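Local coordinates for ABC transporter substrate-binding protein (Streptococcus pneumoniae, PDB 4OHN) that binds histidine and probably delivers it, or related amino acids, to an ABC uptake transporter in the bacterial membrane, at residues 47-52 and 59-64; 105-110 and 181-186; 166-171 and 194-199. One frame throughout, in Å; residues are numbered along the deposited sequence. Where two conformers were deposited one is given.

In the fold
Following the chain from the N terminus, contact 1 closes first: helix 43-53 turns back onto strand 58-63 after a short connection. Contact 2 opens later, where residues 105-110 of strand 102-111 meet residues 181-186 of helix 180-189, 71 residues on. Contact 3 closes a shorter loop, from helix 161-169 to strand 196-200, its segments 23 residues apart at the closest ends. Contacts 2 and 3 cross, since their segments alternate along the chain; their centres lie about 10 Å apart, and T110 O is 2.8 Å from N197 N between neighbouring strands. Contact 1 is on the opposite side of the chain's centre, about 24 Å from contact 2 between centres, yet all three reach one mixed sheet.

Contact 1. Residues 47-52 and 59-64; sequences LATAVF and VNWQPI
A48 is the first residue of 47-52 to touch 59-64: its CB lies 3.7 Å from W61 CH2 and nearly as close to CZ2, so the methyl group meets the six-membered end of the indole obliquely. Its carbonyl O is also near V59 CG2, while making the helical bond to F52 N. One residue on, T49 reaches the same indole through water. The water donates to T49 OG1 at 2.7 Å and accepts from W61 NE1 at 2.9 Å, lying in the plane of the indole at its edge; T49 OG1 is additionally hydrogen-bonded to I45 O within the helix. F52 then brings CD2 to 3.9 Å from V59 CG2, the two side chains crossing at about a right angle. In V59 that branch is anti to the carbonyl carbon, while CG1 (chi1 178°) is anti to the backbone N and rests 3.3 Å above the W61 plane, offset toward its rim.

The segment axes run 153° apart and approach to 9.8 Å, placing the helix roughly antiparallel against a strand of the parallel pair 19-24 and 58-63. This is helix-on-sheet packing in an α/β solute-binding protein, with F24 meeting W61 edge-to-face. The junction is thus apolar at A48, F52, V59 and W61, while at its exposed margin a water bridge to T49 satisfies the indole N-H.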
# COMPACT_ATOMS: atom_id res chain seq x y z
N LEU A 47 -7.01 -11.06 -3.97
CA LEU A 47 -5.86 -11.66 -4.64
C LEU A 47 -5.16 -12.68 -3.74
O LEU A 47 -4.87 -13.80 -4.18
CB LEU A 47 -4.89 -10.60 -5.13
CG LEU A 47 -3.67 -11.12 -5.90
CD1 LEU A 47 -4.09 -11.85 -7.16
CD2 LEU A 47 -2.74 -9.96 -6.24
N ALA A 48 -4.92 -12.34 -2.48
CA ALA A 48 -4.27 -13.27 -1.56
C ALA A 48 -5.14 -14.49 -1.31
O ALA A 48 -4.66 -15.61 -1.21
CB ALA A 48 -3.96 -12.59 -0.25
N THR A 49 -6.44 -14.29 -1.18
CA THR A 49 -7.37 -15.41 -1.01
C THR A 49 -7.23 -16.38 -2.19
O THR A 49 -7.12 -17.60 -2.01
CB THR A 49 -8.83 -14.93 -0.85
OG1 THR A 49 -8.92 -14.12 0.32
CG2 THR A 49 -9.79 -16.07 -0.72
N ALA A 50 -7.23 -15.84 -3.40
CA ALA A 50 -7.12 -16.65 -4.61
C ALA A 50 -5.76 -17.34 -4.72
O ALA A 50 -5.67 -18.49 -5.15
CB ALA A 50 -7.38 -15.80 -5.84
N VAL A 51 -4.70 -16.66 -4.31
CA VAL A 51 -3.37 -17.28 -4.30
C VAL A 51 -3.34 -18.48 -3.36
O VAL A 51 -2.92 -19.58 -3.74
CB VAL A 51 -2.28 -16.25 -3.89
CG1 VAL A 51 -1.00 -16.94 -3.39
CG2 VAL A 51 -1.99 -15.31 -5.06
N PHE A 52 -3.80 -18.29 -2.13
CA PHE A 52 -3.68 -19.35 -1.15
C PHE A 52 -4.70 -20.47 -1.37
O PHE A 52 -4.44 -21.61 -1.00
CB PHE A 52 -3.59 -18.76 0.26
CG PHE A 52 -2.25 -18.14 0.49
CD1 PHE A 52 -1.11 -18.95 0.54
CD2 PHE A 52 -2.10 -16.78 0.56
CE1 PHE A 52 0.15 -18.39 0.70
CE2 PHE A 52 -0.86 -16.22 0.69
CZ PHE A 52 0.28 -17.00 0.75
N VAL A 59 -6.39 -17.82 4.68
CA VAL A 59 -5.69 -16.66 5.22
C VAL A 59 -6.32 -16.21 6.52
O VAL A 59 -7.54 -16.08 6.64
CB VAL A 59 -5.71 -15.48 4.23
CG1 VAL A 59 -5.02 -14.26 4.83
CG2 VAL A 59 -5.04 -15.88 2.90
N ASN A 60 -5.46 -16.00 7.51
CA ASN A 60 -5.79 -15.30 8.74
C ASN A 60 -5.35 -13.85 8.59
O ASN A 60 -4.17 -13.55 8.63
CB ASN A 60 -5.08 -15.96 9.92
CG ASN A 60 -5.28 -15.21 11.20
OD1 ASN A 60 -6.39 -14.80 11.53
ND2 ASN A 60 -4.20 -15.01 11.94
N TRP A 61 -6.32 -12.96 8.42
CA TRP A 61 -6.06 -11.54 8.24
C TRP A 61 -5.85 -10.88 9.58
O TRP A 61 -6.73 -10.94 10.44
CB TRP A 61 -7.22 -10.87 7.48
CG TRP A 61 -7.29 -11.30 6.05
CD1 TRP A 61 -8.15 -12.23 5.51
CD2 TRP A 61 -6.42 -10.88 5.01
NE1 TRP A 61 -7.86 -12.38 4.17
CE2 TRP A 61 -6.80 -11.57 3.84
CE3 TRP A 61 -5.35 -9.98 4.93
CZ2 TRP A 61 -6.15 -11.41 2.63
CZ3 TRP A 61 -4.71 -9.80 3.72
CH2 TRP A 61 -5.12 -10.52 2.58
N GLN A 62 -4.70 -10.23 9.74
CA GLN A 62 -4.36 -9.56 10.98
C GLN A 62 -4.14 -8.07 10.73
O GLN A 62 -3.13 -7.68 10.15
CB GLN A 62 -3.10 -10.17 11.58
CG GLN A 62 -2.70 -9.53 12.91
CD GLN A 62 -3.81 -9.58 13.94
OE1 GLN A 62 -4.23 -10.67 14.38
NE2 GLN A 62 -4.30 -8.42 14.34
N PRO A 63 -5.10 -7.22 11.15
CA PRO A 63 -4.80 -5.80 11.03
C PRO A 63 -3.60 -5.45 11.91
O PRO A 63 -3.48 -5.92 13.03
CB PRO A 63 -6.08 -5.11 11.51
CG PRO A 63 -6.75 -6.12 12.38
CD PRO A 63 -6.38 -7.48 11.82
N ILE A 64 -2.72 -4.60 11.39
CA ILE A 64 -1.53 -4.16 12.12
C ILE A 64 -1.45 -2.64 12.14
O ILE A 64 -2.07 -1.93 11.37
CB ILE A 64 -0.22 -4.73 11.49
CG1 ILE A 64 -0.04 -4.23 10.04
CG2 ILE A 64 -0.20 -6.25 11.56
CD1 ILE A 64 1.31 -4.60 9.41
O HOH W 1 -9.49 -14.41 2.96

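Contact 2. Residues 105-110 and 181-186; sequences EQVLVT and VYANYY. With ACT (acetate ion), chain C.
V109 has CG1 anti to its backbone N (chi1 180°), which sets CG2 beside that nitrogen and directs it at A183 of the facing helix. The resulting approach, V109 CG2 to A183 CB at 3.9 Å, is the closest between 105-110 and 181-186. Two residues earlier in the strand, V107 also points its CB toward the helix, and its CG2 comes to 4.4 Å from the same A183 CB. One methyl group therefore meets a branch from each valine, and the CA atoms of V109 and A183 are 7.7 Å apart.

In the fold, helix 180-189 follows directly on strand 175-179 and lies against the sheet of this family 3 solute-binding protein. Strand 102-111 pairs antiparallel with both 175-179 and 196-200, so the two valines sit on an interior strand. I178 and L168 also touch V109, extending the apolar layer beyond A183. All three residues that touch are buried, yet the two segments together bury just 92 Å².

At the far end of the helical segment, Y186 OH donates to OXT of an acetate, probably from the crystallisation liquor, at 2.7 Å. The ion lies at the edge of the Y186 ring, its carboxylate carbon in the ring plane, and Y196 OH grips it too.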
# COMPACT_ATOMS: atom_id res chain seq x y z
N GLU A 105 1.96 5.17 -7.87
CA GLU A 105 2.68 6.43 -7.85
C GLU A 105 2.31 7.18 -6.60
O GLU A 105 1.21 7.05 -6.09
CB GLU A 105 2.34 7.30 -9.06
CG GLU A 105 2.71 6.67 -10.41
CD GLU A 105 1.74 5.59 -10.88
OE1 GLU A 105 0.50 5.82 -10.83
OE2 GLU A 105 2.20 4.52 -11.32
N GLN A 106 3.27 7.92 -6.07
CA GLN A 106 3.02 8.85 -4.98
C GLN A 106 2.55 10.17 -5.57
O GLN A 106 3.12 10.71 -6.53
CB GLN A 106 4.26 9.02 -4.12
CG GLN A 106 4.75 7.72 -3.47
CD GLN A 106 3.80 7.19 -2.42
OE1 GLN A 106 3.25 7.95 -1.62
NE2 GLN A 106 3.57 5.89 -2.42
N VAL A 107 1.45 10.66 -5.04
CA VAL A 107 0.86 11.91 -5.51
C VAL A 107 0.68 12.86 -4.34
O VAL A 107 0.69 12.47 -3.16
CB VAL A 107 -0.53 11.70 -6.18
CG1 VAL A 107 -0.38 10.97 -7.54
CG2 VAL A 107 -1.49 10.98 -5.29
N LEU A 108 0.58 14.15 -4.64
CA LEU A 108 0.05 15.12 -3.72
C LEU A 108 -1.43 15.30 -3.94
O LEU A 108 -1.92 15.30 -5.09
CB LEU A 108 0.72 16.48 -3.86
CG LEU A 108 2.08 16.69 -3.23
CD1 LEU A 108 2.49 18.15 -3.37
CD2 LEU A 108 2.07 16.26 -1.77
N VAL A 109 -2.13 15.45 -2.83
CA VAL A 109 -3.55 15.80 -2.83
C VAL A 109 -3.70 17.15 -2.10
O VAL A 109 -3.20 17.31 -0.98
CB VAL A 109 -4.43 14.72 -2.18
CG1 VAL A 109 -5.90 15.13 -2.19
CG2 VAL A 109 -4.26 13.40 -2.92
N THR A 110 -4.37 18.11 -2.74
CA THR A 110 -4.63 19.42 -2.16
C THR A 110 -6.10 19.74 -2.39
O THR A 110 -6.74 19.20 -3.31
CB THR A 110 -3.78 20.53 -2.82
OG1 THR A 110 -4.14 20.62 -4.21
CG2 THR A 110 -2.29 20.23 -2.67
N VAL A 181 -3.36 5.10 -5.86
CA VAL A 181 -4.47 4.15 -5.85
C VAL A 181 -5.41 4.43 -4.71
O VAL A 181 -6.62 4.30 -4.84
CB VAL A 181 -4.04 2.66 -5.76
CG1 VAL A 181 -3.18 2.28 -6.96
CG2 VAL A 181 -3.34 2.34 -4.43
N TYR A 182 -4.87 4.82 -3.57
CA TYR A 182 -5.73 5.16 -2.44
C TYR A 182 -6.52 6.42 -2.74
O TYR A 182 -7.74 6.45 -2.59
CB TYR A 182 -4.88 5.30 -1.18
CG TYR A 182 -5.64 5.59 0.10
CD1 TYR A 182 -5.57 4.74 1.19
CD2 TYR A 182 -6.42 6.70 0.23
CE1 TYR A 182 -6.28 5.03 2.36
CE2 TYR A 182 -7.10 6.96 1.35
CZ TYR A 182 -7.04 6.15 2.40
OH TYR A 182 -7.78 6.50 3.54
N ALA A 183 -5.83 7.48 -3.14
CA ALA A 183 -6.50 8.76 -3.37
C ALA A 183 -7.63 8.61 -4.36
O ALA A 183 -8.75 9.10 -4.10
CB ALA A 183 -5.49 9.80 -3.85
N ASN A 184 -7.39 7.94 -5.48
CA ASN A 184 -8.42 7.79 -6.53
C ASN A 184 -9.65 7.07 -5.97
O ASN A 184 -10.79 7.50 -6.16
CB ASN A 184 -7.89 6.99 -7.72
CG ASN A 184 -6.93 7.77 -8.61
OD1 ASN A 184 -6.87 8.99 -8.56
ND2 ASN A 184 -6.20 7.04 -9.46
N TYR A 185 -9.44 5.95 -5.27
CA TYR A 185 -10.57 5.18 -4.78
C TYR A 185 -11.32 5.93 -3.67
O TYR A 185 -12.55 6.01 -3.68
CB TYR A 185 -10.10 3.80 -4.28
CG TYR A 185 -11.23 2.91 -3.86
CD1 TYR A 185 -11.75 2.98 -2.57
CD2 TYR A 185 -11.80 2.01 -4.75
CE1 TYR A 185 -12.81 2.20 -2.18
CE2 TYR A 185 -12.85 1.22 -4.37
CZ TYR A 185 -13.35 1.31 -3.08
OH TYR A 185 -14.40 0.50 -2.69
N TYR A 186 -10.56 6.44 -2.71
CA TYR A 186 -11.15 7.15 -1.58
C TYR A 186 -12.00 8.32 -2.03
O TYR A 186 -13.14 8.50 -1.60
CB TYR A 186 -10.04 7.65 -0.66
CG TYR A 186 -10.54 8.55 0.46
CD1 TYR A 186 -10.74 9.90 0.24
CD2 TYR A 186 -10.77 8.05 1.71
CE1 TYR A 186 -11.21 10.73 1.25
CE2 TYR A 186 -11.24 8.88 2.74
CZ TYR A 186 -11.45 10.22 2.49
OH TYR A 186 -11.90 11.04 3.51
C ACT C . -12.11 14.44 2.39
O ACT C . -12.73 15.52 2.18
OXT ACT C . -12.80 13.47 2.78
CH3 ACT C . -10.64 14.36 2.16

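Contact 3. Residues 166-171 and 194-199; sequences IDLKND and NDYNVF. With ACT (acetate ion), chain C.
L168 and K169, in the last turn of helix 161-169 just before its Schellman end, meet Y196 of strand 196-200. The motif is defined by D171 N to L168 O and R172 N to D167 O, with D171, at positive phi (67°), as C-prime residue. L168 carries the apolar part of the contact: its CD2 approaches Y196 CE2 at 3.7 Å, oblique to the ring, as the two side chains slide past each other in opposite directions. K169 meets the other end of the tyrosine by van der Waals packing, its CA 3.5 Å and its CB 3.6 Å from Y196 OH.

The strand is an antiparallel neighbour of 102-111 in the mixed sheet of this solute-binding protein, and the helix end packs on the same sheet through L168 against V109. Y196 holds its CG anti to the carbonyl carbon (chi1 -65°), sending the phenol across to the helix. The hydroxyl donates at 2.6 Å to O of an acetate, probably from the crystallisation liquor, whose OXT is held by Y186 OH. Acetate O lies near the Y196 ring plane, at its edge, and extended K169 passes it with CD 3.5 Å away. Beyond the helix, N170 ND2 bonds back to I166 O at 2.9 Å.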
# COMPACT_ATOMS: atom_id res chain seq x y z
N ILE A 166 -8.80 13.74 6.83
CA ILE A 166 -9.65 14.60 7.64
C ILE A 166 -8.90 15.90 7.97
O ILE A 166 -9.49 17.00 7.95
CB ILE A 166 -10.15 13.88 8.92
CG1 ILE A 166 -11.08 12.72 8.54
CG2 ILE A 166 -10.87 14.83 9.87
CD1 ILE A 166 -12.33 13.10 7.79
N ASP A 167 -7.61 15.81 8.23
CA ASP A 167 -6.85 17.01 8.51
C ASP A 167 -6.74 17.91 7.27
O ASP A 167 -6.85 19.13 7.38
CB ASP A 167 -5.48 16.70 9.11
CG ASP A 167 -5.52 16.48 10.61
OD1 ASP A 167 -6.61 16.19 11.16
OD2 ASP A 167 -4.46 16.62 11.27
N LEU A 168 -6.54 17.32 6.10
CA LEU A 168 -6.54 18.08 4.84
C LEU A 168 -7.89 18.77 4.63
O LEU A 168 -7.94 19.96 4.28
CB LEU A 168 -6.20 17.15 3.68
CG LEU A 168 -6.08 17.81 2.31
CD1 LEU A 168 -4.83 18.71 2.21
CD2 LEU A 168 -6.09 16.76 1.20
N LYS A 169 -8.98 18.03 4.83
CA LYS A 169 -10.35 18.56 4.68
C LYS A 169 -10.58 19.77 5.58
O LYS A 169 -11.35 20.67 5.24
CB LYS A 169 -11.34 17.47 5.04
CG LYS A 169 -12.78 17.86 4.92
CD LYS A 169 -13.66 16.68 5.36
CE LYS A 169 -15.13 16.98 5.28
NZ LYS A 169 -15.86 15.73 5.62
N ASN A 170 -9.92 19.77 6.75
CA ASN A 170 -10.07 20.82 7.75
C ASN A 170 -8.98 21.88 7.75
O ASN A 170 -8.88 22.66 8.68
CB ASN A 170 -10.19 20.18 9.14
CG ASN A 170 -11.57 19.64 9.39
OD1 ASN A 170 -12.46 20.38 9.76
ND2 ASN A 170 -11.75 18.35 9.18
N ASP A 171 -8.18 21.92 6.68
CA ASP A 171 -7.16 22.96 6.48
C ASP A 171 -6.02 22.87 7.49
O ASP A 171 -5.24 23.81 7.61
CB ASP A 171 -7.77 24.38 6.49
CG ASP A 171 -8.51 24.74 5.22
OD1 ASP A 171 -8.54 23.93 4.27
OD2 ASP A 171 -9.08 25.86 5.21
N ASN A 194 -14.15 15.89 -7.05
CA ASN A 194 -14.18 17.23 -7.61
C ASN A 194 -13.95 18.34 -6.58
O ASN A 194 -14.10 19.51 -6.91
CB ASN A 194 -15.47 17.43 -8.39
CG ASN A 194 -15.57 16.49 -9.57
OD1 ASN A 194 -14.62 16.39 -10.35
ND2 ASN A 194 -16.69 15.82 -9.72
N ASP A 195 -13.57 17.98 -5.36
CA ASP A 195 -13.15 18.95 -4.35
C ASP A 195 -11.63 19.00 -4.19
O ASP A 195 -11.12 19.85 -3.47
CB ASP A 195 -13.77 18.63 -2.97
CG ASP A 195 -15.27 18.87 -2.89
OD1 ASP A 195 -15.83 19.56 -3.75
OD2 ASP A 195 -15.87 18.36 -1.92
N TYR A 196 -10.89 18.11 -4.85
CA TYR A 196 -9.44 17.97 -4.62
C TYR A 196 -8.66 17.87 -5.93
O TYR A 196 -9.18 17.41 -6.94
CB TYR A 196 -9.15 16.72 -3.75
CG TYR A 196 -9.71 16.85 -2.36
CD1 TYR A 196 -10.98 16.41 -2.05
CD2 TYR A 196 -8.98 17.48 -1.35
CE1 TYR A 196 -11.50 16.60 -0.78
CE2 TYR A 196 -9.48 17.66 -0.10
CZ TYR A 196 -10.74 17.25 0.19
OH TYR A 196 -11.23 17.46 1.46
N ASN A 197 -7.41 18.33 -5.88
CA ASN A 197 -6.43 18.09 -6.93
C ASN A 197 -5.55 16.91 -6.54
O ASN A 197 -5.19 16.80 -5.37
CB ASN A 197 -5.55 19.32 -7.12
CG ASN A 197 -6.31 20.52 -7.60
OD1 ASN A 197 -7.19 20.41 -8.47
ND2 ASN A 197 -5.98 21.68 -7.06
N VAL A 198 -5.23 16.06 -7.49
CA VAL A 198 -4.41 14.88 -7.27
C VAL A 198 -3.37 14.87 -8.37
O VAL A 198 -3.72 14.81 -9.55
CB VAL A 198 -5.27 13.58 -7.37
CG1 VAL A 198 -4.41 12.36 -7.07
CG2 VAL A 198 -6.48 13.64 -6.41
N PHE A 199 -2.09 14.96 -8.02
CA PHE A 199 -1.07 15.09 -9.05
C PHE A 199 0.28 14.54 -8.61
O PHE A 199 0.66 14.63 -7.44
CB PHE A 199 -0.92 16.55 -9.50
CG PHE A 199 -0.67 17.51 -8.37
CD1 PHE A 199 -1.74 18.04 -7.63
CD2 PHE A 199 0.61 17.91 -8.05
CE1 PHE A 199 -1.52 18.90 -6.58
CE2 PHE A 199 0.83 18.78 -6.99
CZ PHE A 199 -0.24 19.28 -6.27
C ACT C . -12.11 14.44 2.39
O ACT C . -12.73 15.52 2.18
OXT ACT C . -12.80 13.47 2.78
CH3 ACT C . -10.64 14.36 2.16